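Local coordinates for protein tartrate dehydrogenase/decarboxylase (Pseudomonas putida, PDB 3FLK) that oxidises tartrate with NAD(+) to oxaloglycolate, converts meso-tartrate to D-glycerate and decarboxylates D-malate oxidatively to pyruvate, using magnesium or manganese ions, at residues D14-E19 with P288-K293; G24-E29 with A355-L360; A296-M301 with L347-V352. The protein carries 1 engineered substitution. All coordinates share one frame; numbering follows the deposited sequence.

How the contacts relate
Contacts 1 and 2 tie the start of the chain to its last third, and contact 3 lies wholly within that last part. Contacts 1 and 2 share helix 17-35, with centres about 20 Å apart. Contact 3 joins the start of helix 299-313 to helix 349-361, which also supplies half of contact 2; its centre is about 11 Å from that of contact 2 and about 12 Å from that of contact 1. Along the chain contacts 1 and 2 cross, contact 1 closes before contact 3 opens, and contact 3 nests within contact 2. Helix 17-35 is thereby tied at its start to the NADH-binding loop and farther along to helix 349-361.

Contact 1 (D14-E19 with P288-K293). With NAI (1,4-dihydronicotinamide adenine dinucleotide), chain F.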
loop_
_atom_site.group_PDB
_atom_site.type_symbol
_atom_site.label_atom_id
_atom_site.label_comp_id
_atom_site.label_asym_id
_atom_site.label_seq_id
_atom_site.Cartn_x
_atom_site.Cartn_y
_atom_site.Cartn_z
ATOM N N ASP A 14 -23.623 -5.722 7.755
ATOM C CA ASP A 14 -23.533 -4.710 8.809
ATOM C C ASP A 14 -23.488 -3.286 8.264
ATOM O O ASP A 14 -23.182 -3.069 7.087
ATOM C CB ASP A 14 -22.270 -4.930 9.657
ATOM C CG ASP A 14 -22.283 -6.248 10.410
ATOM O OD1 ASP A 14 -23.321 -6.592 11.011
ATOM O OD2 ASP A 14 -21.239 -6.934 10.417
ATOM N N GLY A 15 -23.782 -2.324 9.139
ATOM C CA GLY A 15 -23.553 -0.904 8.867
ATOM C C GLY A 15 -24.175 -0.419 7.574
ATOM O O GLY A 15 -25.329 -0.734 7.285
ATOM N N ILE A 16 -23.402 0.332 6.789
ATOM C CA ILE A 16 -23.915 0.941 5.553
ATOM C C ILE A 16 -24.300 -0.086 4.483
ATOM O O ILE A 16 -24.937 0.264 3.490
ATOM C CB ILE A 16 -22.964 2.023 4.961
ATOM C CG1 ILE A 16 -21.675 1.398 4.407
ATOM C CG2 ILE A 16 -22.683 3.118 5.991
ATOM C CD1 ILE A 16 -20.959 2.281 3.398
ATOM N N GLY A 17 -23.919 -1.347 4.692
ATOM C CA GLY A 17 -24.405 -2.444 3.855
ATOM C C GLY A 17 -25.924 -2.494 3.868
ATOM O O GLY A 17 -26.550 -2.811 2.858
ATOM N N LEU A 18 -26.508 -2.155 5.017
ATOM C CA LEU A 18 -27.963 -2.087 5.179
ATOM C C LEU A 18 -28.569 -0.875 4.465
ATOM O O LEU A 18 -29.739 -0.893 4.090
ATOM C CB LEU A 18 -28.338 -2.068 6.667
ATOM C CG LEU A 18 -28.014 -3.317 7.499
ATOM C CD1 LEU A 18 -27.861 -2.972 8.974
ATOM C CD2 LEU A 18 -29.071 -4.396 7.304
ATOM N N GLU A 19 -27.767 0.169 4.274
ATOM C CA GLU A 19 -28.222 1.381 3.595
ATOM C C GLU A 19 -28.093 1.289 2.074
ATOM O O GLU A 19 -28.997 1.701 1.344
ATOM C CB GLU A 19 -27.472 2.614 4.117
ATOM C CG GLU A 19 -27.747 2.946 5.583
ATOM C CD GLU A 19 -26.928 4.126 6.096
ATOM O OE1 GLU A 19 -25.938 4.514 5.438
ATOM O OE2 GLU A 19 -27.278 4.671 7.165
ATOM N N PRO A 288 -18.806 2.206 9.912
ATOM C CA PRO A 288 -19.554 2.462 11.148
ATOM C C PRO A 288 -19.672 3.943 11.516
ATOM O O PRO A 288 -20.656 4.339 12.138
ATOM C CB PRO A 288 -18.736 1.725 12.217
ATOM C CG PRO A 288 -17.961 0.705 11.473
ATOM C CD PRO A 288 -17.630 1.351 10.163
ATOM N N ASP A 289 -18.691 4.752 11.124
ATOM C CA ASP A 289 -18.679 6.164 11.503
ATOM C C ASP A 289 -19.633 7.049 10.674
ATOM O O ASP A 289 -19.814 8.223 10.995
ATOM C CB ASP A 289 -17.248 6.715 11.498
ATOM C CG ASP A 289 -17.025 7.785 12.560
ATOM O OD1 ASP A 289 -16.438 7.461 13.624
ATOM O OD2 ASP A 289 -17.438 8.947 12.339
ATOM N N ILE A 290 -20.237 6.491 9.621
ATOM C CA ILE A 290 -21.288 7.206 8.865
ATOM C C ILE A 290 -22.630 6.459 8.807
ATOM O O ILE A 290 -23.611 6.982 8.267
ATOM C CB ILE A 290 -20.854 7.613 7.415
ATOM C CG1 ILE A 290 -20.486 6.383 6.574
ATOM C CG2 ILE A 290 -19.723 8.650 7.452
ATOM C CD1 ILE A 290 -20.581 6.605 5.068
ATOM N N PHE A 291 -22.672 5.245 9.355
ATOM C CA PHE A 291 -23.919 4.483 9.403
ATOM C C PHE A 291 -24.968 5.237 10.213
ATOM O O PHE A 291 -24.683 5.733 11.304
ATOM C CB PHE A 291 -23.706 3.080 9.986
ATOM C CG PHE A 291 -24.984 2.311 10.204
ATOM C CD1 PHE A 291 -25.798 1.966 9.130
ATOM C CD2 PHE A 291 -25.375 1.937 11.485
ATOM C CE1 PHE A 291 -26.982 1.255 9.329
ATOM C CE2 PHE A 291 -26.556 1.228 11.693
ATOM C CZ PHE A 291 -27.360 0.887 10.613
ATOM N N GLY A 292 -26.172 5.334 9.664
ATOM C CA GLY A 292 -27.272 6.002 10.356
ATOM C C GLY A 292 -27.636 7.374 9.818
ATOM O O GLY A 292 -28.741 7.857 10.063
ATOM N N LYS A 293 -26.721 8.021 9.099
ATOM C CA LYS A 293 -27.044 9.331 8.522
ATOM C C LYS A 293 -27.396 9.308 7.040
ATOM O O LYS A 293 -27.553 10.362 6.425
ATOM C CB LYS A 293 -25.978 10.398 8.817
ATOM C CG LYS A 293 -24.537 9.976 8.712
ATOM C CD LYS A 293 -23.916 9.914 10.094
ATOM C CE LYS A 293 -22.587 10.642 10.122
ATOM N NZ LYS A 293 -22.154 10.923 11.524
HETATM P PA NAI F . -14.648 1.246 5.332
HETATM O O1A NAI F . -14.570 1.012 3.871
HETATM O O2A NAI F . -15.894 0.717 5.915
HETATM O O5B NAI F . -14.565 2.820 5.615
HETATM C C5B NAI F . -13.409 3.583 5.353
HETATM C C4B NAI F . -13.778 5.053 5.185
HETATM O O4B NAI F . -14.431 5.244 3.944
HETATM C C3B NAI F . -14.726 5.536 6.274
HETATM O O3B NAI F . -14.340 6.834 6.656
HETATM C C2B NAI F . -16.082 5.551 5.595
HETATM O O2B NAI F . -16.920 6.568 6.095
HETATM C C1B NAI F . -15.741 5.754 4.128
HETATM N N9A NAI F . -16.697 5.051 3.255
HETATM C C8A NAI F . -16.764 3.701 3.019
HETATM N N7A NAI F . -17.780 3.473 2.159
HETATM C C5A NAI F . -18.361 4.646 1.843
HETATM C C6A NAI F . -19.431 4.974 1.016
HETATM N N6A NAI F . -20.079 4.026 0.344
HETATM N N1A NAI F . -19.805 6.297 0.890
HETATM C C2A NAI F . -19.131 7.285 1.576
HETATM N N3A NAI F . -18.067 6.946 2.390
HETATM C C4A NAI F . -17.691 5.650 2.527
HETATM O O3 NAI F . -13.322 0.581 5.980
HETATM P PN NAI F . -12.827 0.630 7.515
HETATM O O1N NAI F . -13.303 1.856 8.190
HETATM O O2N NAI F . -11.366 0.387 7.477
HETATM O O5D NAI F . -13.526 -0.654 8.170
HETATM C C5D NAI F . -14.816 -0.601 8.745
HETATM C C4D NAI F . -15.358 -2.016 8.943
HETATM O O4D NAI F . -15.652 -2.601 7.688
HETATM C C3D NAI F . -14.376 -2.955 9.632
HETATM O O3D NAI F . -15.117 -3.769 10.507
HETATM C C2D NAI F . -13.805 -3.795 8.504
HETATM O O2D NAI F . -13.415 -5.078 8.933
HETATM C C1D NAI F . -14.985 -3.847 7.545
HETATM N N1N NAI F . -14.650 -4.069 6.125
HETATM C C2N NAI F . -15.351 -5.038 5.463
HETATM C C3N NAI F . -15.112 -5.291 4.117
HETATM C C7N NAI F . -16.074 -6.161 3.357
HETATM O O7N NAI F . -17.243 -6.627 3.994
HETATM N N7N NAI F . -15.804 -6.480 2.093
HETATM C C4N NAI F . -14.148 -4.539 3.446
HETATM C C5N NAI F . -13.439 -3.548 4.125
HETATM C C6N NAI F . -13.701 -3.316 5.475
HETATM O O HOH W 1 -24.693 6.840 5.767
#
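Phe-291 lays its ring against the type II' turn from Asp-14 to Gly-17, which leads from strand 6-13 into helix 17-35. Its CB lies 4.1 Å from both CG2 of Ile-16 and CA of Gly-15. With CG anti to the backbone N (chi1 173°), the ring is carried across the turn, and Gly-15 CA sits over one face in a CH-pi contact, 3.9 Å from the centroid. CG lies nearest Gly-15 CA, CD1 comes within 3.3 Å of Gly-15 C, CE1 approaches Gly-15 O equally closely, and CZ ends 4.2 Å from Leu-18 CD1.

The carboxylate of Glu-19 reaches past this ring to the loop backbone. Its OE2 accepts from Gly-292 N at 2.8 Å (N-H...O 155°); the donor comes from the syn side but 33° out of the carboxylate plane. One water donates to both Glu-19 OE1 and Ile-290 O, 2.7 Å from each. Beside this polar patch, Ile-16 CG2 packs on Ile-290 CG1 at 4.0 Å, and the CD1 atoms of both isoleucines touch the adenine of NADH. The same loop binds the cofactor through the N atoms of Gly-285 and Ala-287.

One acidic side chain answers two backbone groups of the loop, directly and through water; the Gly-292 N-H is likely to favour its charged form, and the bond fastens the cofactor-binding loop to the helix start.

Contact 2 (G24-E29 with A355-L360); sequences GIRVLE and AISDTL
Ala-355 O is gripped twice by Thr-359 one turn later: OG1 donates to it at 2.7 Å and the backbone N at 3.0 Å, from opposite faces of the carbonyl plane. The interface itself forms on another side of helix 355-360, which runs almost parallel to helix 24-29, the two axes 9.0 Å apart and inclined by 6°.

Val-27 fills the space between them. Its CG1, placed anti to the backbone N (chi1 -179°), meets Leu-360 CD1 at 3.9 Å and Ile-356 CG2 at 4.0 Å, while the other methyl of Val-27, CG2, touches the same Ile-356 CG2. Ser-357 OG lies alongside Arg-26 CG. With an alanine at Val-27 both methyls would go, and Ile-356 and Leu-360 would probably be left facing a gap between the helices.

Met-326 and Ile-302 also touch Val-27, which places the two helices in a larger helical layer with helices 317-336 and 299-313. The small Ser-357, whose CB points toward the other helix, is consistent with the close approach of the backbones. Between segments 24-29 and 355-360 the fit is one of aliphatic branches; a polar bond joins the helices just beyond, from Lys-34 NZ to Leu-360 O.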
loop_
_atom_site.group_PDB
_atom_site.type_symbol
_atom_site.label_atom_id
_atom_site.label_comp_id
_atom_site.label_asym_id
_atom_site.label_seq_id
_atom_site.Cartn_x
_atom_site.Cartn_y
_atom_site.Cartn_z
ATOM N N GLY A 24 -29.149 -0.726 -4.488
ATOM C CA GLY A 24 -28.693 -1.651 -5.525
ATOM C C GLY A 24 -29.844 -2.463 -6.100
ATOM O O GLY A 24 -29.993 -2.561 -7.318
ATOM N N ILE A 25 -30.661 -3.030 -5.215
ATOM C CA ILE A 25 -31.839 -3.805 -5.617
ATOM C C ILE A 25 -32.840 -2.938 -6.396
ATOM O O ILE A 25 -33.388 -3.376 -7.409
ATOM C CB ILE A 25 -32.507 -4.497 -4.398
ATOM C CG1 ILE A 25 -31.573 -5.575 -3.830
ATOM C CG2 ILE A 25 -33.864 -5.108 -4.782
ATOM C CD1 ILE A 25 -31.909 -6.024 -2.416
ATOM N N ARG A 26 -33.045 -1.705 -5.932
ATOM C CA ARG A 26 -33.920 -0.739 -6.601
ATOM C C ARG A 26 -33.544 -0.566 -8.076
ATOM O O ARG A 26 -34.397 -0.694 -8.957
ATOM C CB ARG A 26 -33.862 0.607 -5.874
ATOM C CG ARG A 26 -34.822 1.674 -6.381
ATOM C CD ARG A 26 -34.554 2.982 -5.655
ATOM N NE ARG A 26 -35.695 3.894 -5.690
ATOM C CZ ARG A 26 -35.862 4.911 -4.850
ATOM N NH1 ARG A 26 -34.965 5.150 -3.899
ATOM N NH2 ARG A 26 -36.930 5.690 -4.959
ATOM N N VAL A 27 -32.268 -0.285 -8.334
ATOM C CA VAL A 27 -31.773 -0.066 -9.696
ATOM C C VAL A 27 -31.812 -1.351 -10.532
ATOM O O VAL A 27 -32.117 -1.308 -11.730
ATOM C CB VAL A 27 -30.345 0.547 -9.701
ATOM C CG1 VAL A 27 -29.857 0.787 -11.130
ATOM C CG2 VAL A 27 -30.314 1.850 -8.907
ATOM N N LEU A 28 -31.504 -2.484 -9.899
ATOM C CA LEU A 28 -31.575 -3.790 -10.564
ATOM C C LEU A 28 -33.001 -4.138 -10.991
ATOM O O LEU A 28 -33.212 -4.670 -12.083
ATOM C CB LEU A 28 -31.016 -4.899 -9.669
ATOM C CG LEU A 28 -29.499 -4.997 -9.470
ATOM C CD1 LEU A 28 -29.186 -5.996 -8.372
ATOM C CD2 LEU A 28 -28.792 -5.387 -10.755
ATOM N N GLU A 29 -33.969 -3.838 -10.126
ATOM C CA GLU A 29 -35.383 -4.071 -10.431
ATOM C C GLU A 29 -35.874 -3.165 -11.564
ATOM O O GLU A 29 -36.688 -3.582 -12.384
ATOM C CB GLU A 29 -36.250 -3.919 -9.175
ATOM C CG GLU A 29 -36.165 -5.119 -8.224
ATOM C CD GLU A 29 -36.868 -4.902 -6.887
ATOM O OE1 GLU A 29 -37.029 -3.737 -6.456
ATOM O OE2 GLU A 29 -37.253 -5.909 -6.254
ATOM N N ALA A 355 -32.346 8.705 -8.153
ATOM C CA ALA A 355 -31.880 9.438 -9.333
ATOM C C ALA A 355 -31.322 8.515 -10.424
ATOM O O ALA A 355 -31.574 8.728 -11.610
ATOM C CB ALA A 355 -30.843 10.485 -8.935
ATOM N N ILE A 356 -30.570 7.495 -10.018
ATOM C CA ILE A 356 -30.014 6.522 -10.964
ATOM C C ILE A 356 -31.129 5.655 -11.553
ATOM O O ILE A 356 -31.168 5.423 -12.763
ATOM C CB ILE A 356 -28.901 5.652 -10.316
ATOM C CG1 ILE A 356 -27.706 6.531 -9.924
ATOM C CG2 ILE A 356 -28.450 4.540 -11.272
ATOM C CD1 ILE A 356 -26.713 5.878 -8.970
ATOM N N SER A 357 -32.038 5.202 -10.692
ATOM C CA SER A 357 -33.190 4.404 -11.106
ATOM C C SER A 357 -34.074 5.154 -12.111
ATOM O O SER A 357 -34.474 4.589 -13.135
ATOM C CB SER A 357 -34.005 3.979 -9.881
ATOM O OG SER A 357 -34.958 2.990 -10.223
ATOM N N ASP A 358 -34.360 6.424 -11.823
ATOM C CA ASP A 358 -35.171 7.258 -12.714
ATOM C C ASP A 358 -34.482 7.539 -14.047
ATOM O O ASP A 358 -35.116 7.471 -15.103
ATOM C CB ASP A 358 -35.547 8.582 -12.044
ATOM C CG ASP A 358 -36.441 9.445 -12.921
ATOM O OD1 ASP A 358 -37.449 8.922 -13.447
ATOM O OD2 ASP A 358 -36.131 10.645 -13.091
ATOM N N THR A 359 -33.193 7.867 -13.990
ATOM C CA THR A 359 -32.389 8.109 -15.188
ATOM C C THR A 359 -32.376 6.871 -16.089
ATOM O O THR A 359 -32.525 6.982 -17.308
ATOM C CB THR A 359 -30.946 8.530 -14.819
ATOM O OG1 THR A 359 -30.989 9.720 -14.023
ATOM C CG2 THR A 359 -30.107 8.795 -16.060
ATOM N N LEU A 360 -32.214 5.699 -15.478
ATOM C CA LEU A 360 -32.200 4.432 -16.207
ATOM C C LEU A 360 -33.522 4.190 -16.940
ATOM O O LEU A 360 -33.527 3.820 -18.116
ATOM C CB LEU A 360 -31.887 3.271 -15.257
ATOM C CG LEU A 360 -31.627 1.881 -15.848
ATOM C CD1 LEU A 360 -30.643 1.133 -14.978
ATOM C CD2 LEU A 360 -32.914 1.085 -15.995
#

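Contact 3 (A296-M301 with L347-V352); sequences ANPIAM and LSTQQV. With NAI (1,4-dihydronicotinamide adenine dinucleotide), chain F.
Thr-349 and Ala-296 make the polar link between the two segments. Thr-349 OG1 donates to Ala-296 O at 2.7 Å, in the carbonyl plane and on a lone pair. The hydroxyl reaches this oxygen because OG1 is anti to its own carbonyl carbon (chi1 -55°), which also sets CG2 against the same oxygen and near Pro-298 CB.

Apolar packing continues the contact one turn along helix 349-361. Val-352 CG1 sits 3.8 Å from Pro-298 CG and also touches CD, so the proline ring is wedged against the valine; CG of the ring additionally lies 3.6 Å from Thr-349 O. Ile-299 CG1 approaches Val-352 CG1 more loosely, and Ile-330 and Ile-334 of helix 317-336 also touch Ile-299.

Capping bonds fix both helix starts. Ser-348 and Gln-351 form a capping box, in which Gln-351 N donates to Ser-348 OG and Ser-348 N to Gln-351 OE1, the latter at 3.0 Å and nearly straight at 169°. In the other segment Asn-297 OD1 accepts from Ile-299 N, with the donor 37° out of the amide plane, while Asn-297 ND2 is hydrogen-bonded to Asp-342 OD1.

Ligand bonds come from the Asn-297 backbone: its N donates to N1A of NADH at 2.9 Å, and its O accepts from N6A at 3.0 Å. This paired recognition of adenine N1A and N6A by main-chain atoms is consistent with the adenine site of the isocitrate and isopropylmalate dehydrogenase family, which binds its dinucleotide without a Rossmann fold.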
loop_
_atom_site.group_PDB
_atom_site.type_symbol
_atom_site.label_atom_id
_atom_site.label_comp_id
_atom_site.label_asym_id
_atom_site.label_seq_id
_atom_site.Cartn_x
_atom_site.Cartn_y
_atom_site.Cartn_z
ATOM N N ALA A 296 -24.097 7.538 2.867
ATOM C CA ALA A 296 -23.282 6.540 2.179
ATOM C C ALA A 296 -23.549 6.549 0.675
ATOM O O ALA A 296 -24.700 6.558 0.241
ATOM C CB ALA A 296 -23.535 5.151 2.760
ATOM N N ASN A 297 -22.473 6.572 -0.105
ATOM C CA ASN A 297 -22.541 6.483 -1.562
ATOM C C ASN A 297 -22.996 5.081 -1.977
ATOM O O ASN A 297 -22.334 4.095 -1.641
ATOM C CB ASN A 297 -21.160 6.802 -2.161
ATOM C CG ASN A 297 -21.211 7.127 -3.644
ATOM O OD1 ASN A 297 -22.137 6.738 -4.350
ATOM N ND2 ASN A 297 -20.204 7.852 -4.122
ATOM N N PRO A 298 -24.145 4.983 -2.679
ATOM C CA PRO A 298 -24.638 3.682 -3.126
ATOM C C PRO A 298 -24.113 3.230 -4.493
ATOM O O PRO A 298 -24.458 2.132 -4.940
ATOM C CB PRO A 298 -26.147 3.908 -3.210
ATOM C CG PRO A 298 -26.274 5.351 -3.609
ATOM C CD PRO A 298 -25.065 6.075 -3.061
ATOM N N ILE A 299 -23.299 4.055 -5.154
ATOM C CA ILE A 299 -22.853 3.740 -6.518
ATOM C C ILE A 299 -22.032 2.444 -6.588
ATOM O O ILE A 299 -22.207 1.650 -7.516
ATOM C CB ILE A 299 -22.118 4.930 -7.205
ATOM C CG1 ILE A 299 -23.101 6.085 -7.454
ATOM C CG2 ILE A 299 -21.477 4.486 -8.527
ATOM C CD1 ILE A 299 -22.462 7.373 -7.959
ATOM N N ALA A 300 -21.165 2.225 -5.601
ATOM C CA ALA A 300 -20.363 0.999 -5.530
ATOM C C ALA A 300 -21.246 -0.246 -5.520
ATOM O O ALA A 300 -20.998 -1.198 -6.263
ATOM C CB ALA A 300 -19.449 1.022 -4.311
HETATM N N MSE A 301 -22.281 -0.219 -4.681
HETATM C CA MSE A 301 -23.269 -1.291 -4.595
HETATM C C MSE A 301 -23.993 -1.493 -5.930
HETATM O O MSE A 301 -24.147 -2.625 -6.388
HETATM C CB MSE A 301 -24.283 -0.981 -3.490
HETATM C CG MSE A 301 -25.234 -2.120 -3.148
HETATM SE SE MSE A 301 -24.386 -3.483 -2.036
HETATM C CE MSE A 301 -23.977 -4.803 -3.396
ATOM N N LEU A 347 -26.965 15.150 -1.961
ATOM C CA LEU A 347 -28.032 14.149 -1.929
ATOM C C LEU A 347 -27.766 13.039 -0.919
ATOM O O LEU A 347 -26.614 12.716 -0.621
ATOM C CB LEU A 347 -28.271 13.552 -3.320
ATOM C CG LEU A 347 -28.731 14.470 -4.459
ATOM C CD1 LEU A 347 -29.243 13.627 -5.610
ATOM C CD2 LEU A 347 -29.802 15.475 -4.016
ATOM N N SER A 348 -28.843 12.468 -0.391
ATOM C CA SER A 348 -28.757 11.329 0.515
ATOM C C SER A 348 -28.585 10.035 -0.277
ATOM O O SER A 348 -28.769 10.015 -1.492
ATOM C CB SER A 348 -30.023 11.237 1.367
ATOM O OG SER A 348 -31.112 10.759 0.594
ATOM N N THR A 349 -28.244 8.958 0.429
ATOM C CA THR A 349 -28.125 7.625 -0.156
ATOM C C THR A 349 -29.347 7.278 -1.014
ATOM O O THR A 349 -29.208 6.880 -2.176
ATOM C CB THR A 349 -27.965 6.555 0.951
ATOM O OG1 THR A 349 -26.851 6.892 1.785
ATOM C CG2 THR A 349 -27.754 5.165 0.355
ATOM N N GLN A 350 -30.534 7.450 -0.431
ATOM C CA GLN A 350 -31.794 7.078 -1.073
ATOM C C GLN A 350 -32.100 7.952 -2.285
ATOM O O GLN A 350 -32.644 7.469 -3.275
ATOM C CB GLN A 350 -32.954 7.133 -0.068
ATOM C CG GLN A 350 -32.888 6.080 1.052
ATOM C CD GLN A 350 -31.818 6.370 2.095
ATOM O OE1 GLN A 350 -31.409 7.523 2.293
ATOM N NE2 GLN A 350 -31.355 5.321 2.772
ATOM N N GLN A 351 -31.739 9.231 -2.203
ATOM C CA GLN A 351 -31.939 10.167 -3.315
ATOM C C GLN A 351 -31.062 9.835 -4.523
ATOM O O GLN A 351 -31.496 9.985 -5.662
ATOM C CB GLN A 351 -31.708 11.613 -2.864
ATOM C CG GLN A 351 -32.838 12.188 -2.008
ATOM C CD GLN A 351 -32.526 13.574 -1.460
ATOM O OE1 GLN A 351 -31.378 13.889 -1.147
ATOM N NE2 GLN A 351 -33.557 14.406 -1.333
ATOM N N VAL A 352 -29.833 9.387 -4.274
ATOM C CA VAL A 352 -28.940 8.963 -5.361
ATOM C C VAL A 352 -29.468 7.686 -6.023
ATOM O O VAL A 352 -29.504 7.586 -7.254
ATOM C CB VAL A 352 -27.473 8.787 -4.884
ATOM C CG1 VAL A 352 -26.584 8.281 -6.023
ATOM C CG2 VAL A 352 -26.931 10.105 -4.346
HETATM P PA NAI F . -14.648 1.246 5.332
HETATM O O1A NAI F . -14.570 1.012 3.871
HETATM O O2A NAI F . -15.894 0.717 5.915
HETATM O O5B NAI F . -14.565 2.820 5.615
HETATM C C5B NAI F . -13.409 3.583 5.353
HETATM C C4B NAI F . -13.778 5.053 5.185
HETATM O O4B NAI F . -14.431 5.244 3.944
HETATM C C3B NAI F . -14.726 5.536 6.274
HETATM O O3B NAI F . -14.340 6.834 6.656
HETATM C C2B NAI F . -16.082 5.551 5.595
HETATM O O2B NAI F . -16.920 6.568 6.095
HETATM C C1B NAI F . -15.741 5.754 4.128
HETATM N N9A NAI F . -16.697 5.051 3.255
HETATM C C8A NAI F . -16.764 3.701 3.019
HETATM N N7A NAI F . -17.780 3.473 2.159
HETATM C C5A NAI F . -18.361 4.646 1.843
HETATM C C6A NAI F . -19.431 4.974 1.016
HETATM N N6A NAI F . -20.079 4.026 0.344
HETATM N N1A NAI F . -19.805 6.297 0.890
HETATM C C2A NAI F . -19.131 7.285 1.576
HETATM N N3A NAI F . -18.067 6.946 2.390
HETATM C C4A NAI F . -17.691 5.650 2.527
HETATM O O3 NAI F . -13.322 0.581 5.980
HETATM P PN NAI F . -12.827 0.630 7.515
HETATM O O1N NAI F . -13.303 1.856 8.190
HETATM O O2N NAI F . -11.366 0.387 7.477
HETATM O O5D NAI F . -13.526 -0.654 8.170
HETATM C C5D NAI F . -14.816 -0.601 8.745
HETATM C C4D NAI F . -15.358 -2.016 8.943
HETATM O O4D NAI F . -15.652 -2.601 7.688
HETATM C C3D NAI F . -14.376 -2.955 9.632
HETATM O O3D NAI F . -15.117 -3.769 10.507
HETATM C C2D NAI F . -13.805 -3.795 8.504
HETATM O O2D NAI F . -13.415 -5.078 8.933
HETATM C C1D NAI F . -14.985 -3.847 7.545
HETATM N N1N NAI F . -14.650 -4.069 6.125
HETATM C C2N NAI F . -15.351 -5.038 5.463
HETATM C C3N NAI F . -15.112 -5.291 4.117
HETATM C C7N NAI F . -16.074 -6.161 3.357
HETATM O O7N NAI F . -17.243 -6.627 3.994
HETATM N N7N NAI F . -15.804 -6.480 2.093
HETATM C C4N NAI F . -14.148 -4.539 3.446
HETATM C C5N NAI F . -13.439 -3.548 4.125
HETATM C C6N NAI F . -13.701 -3.316 5.475
#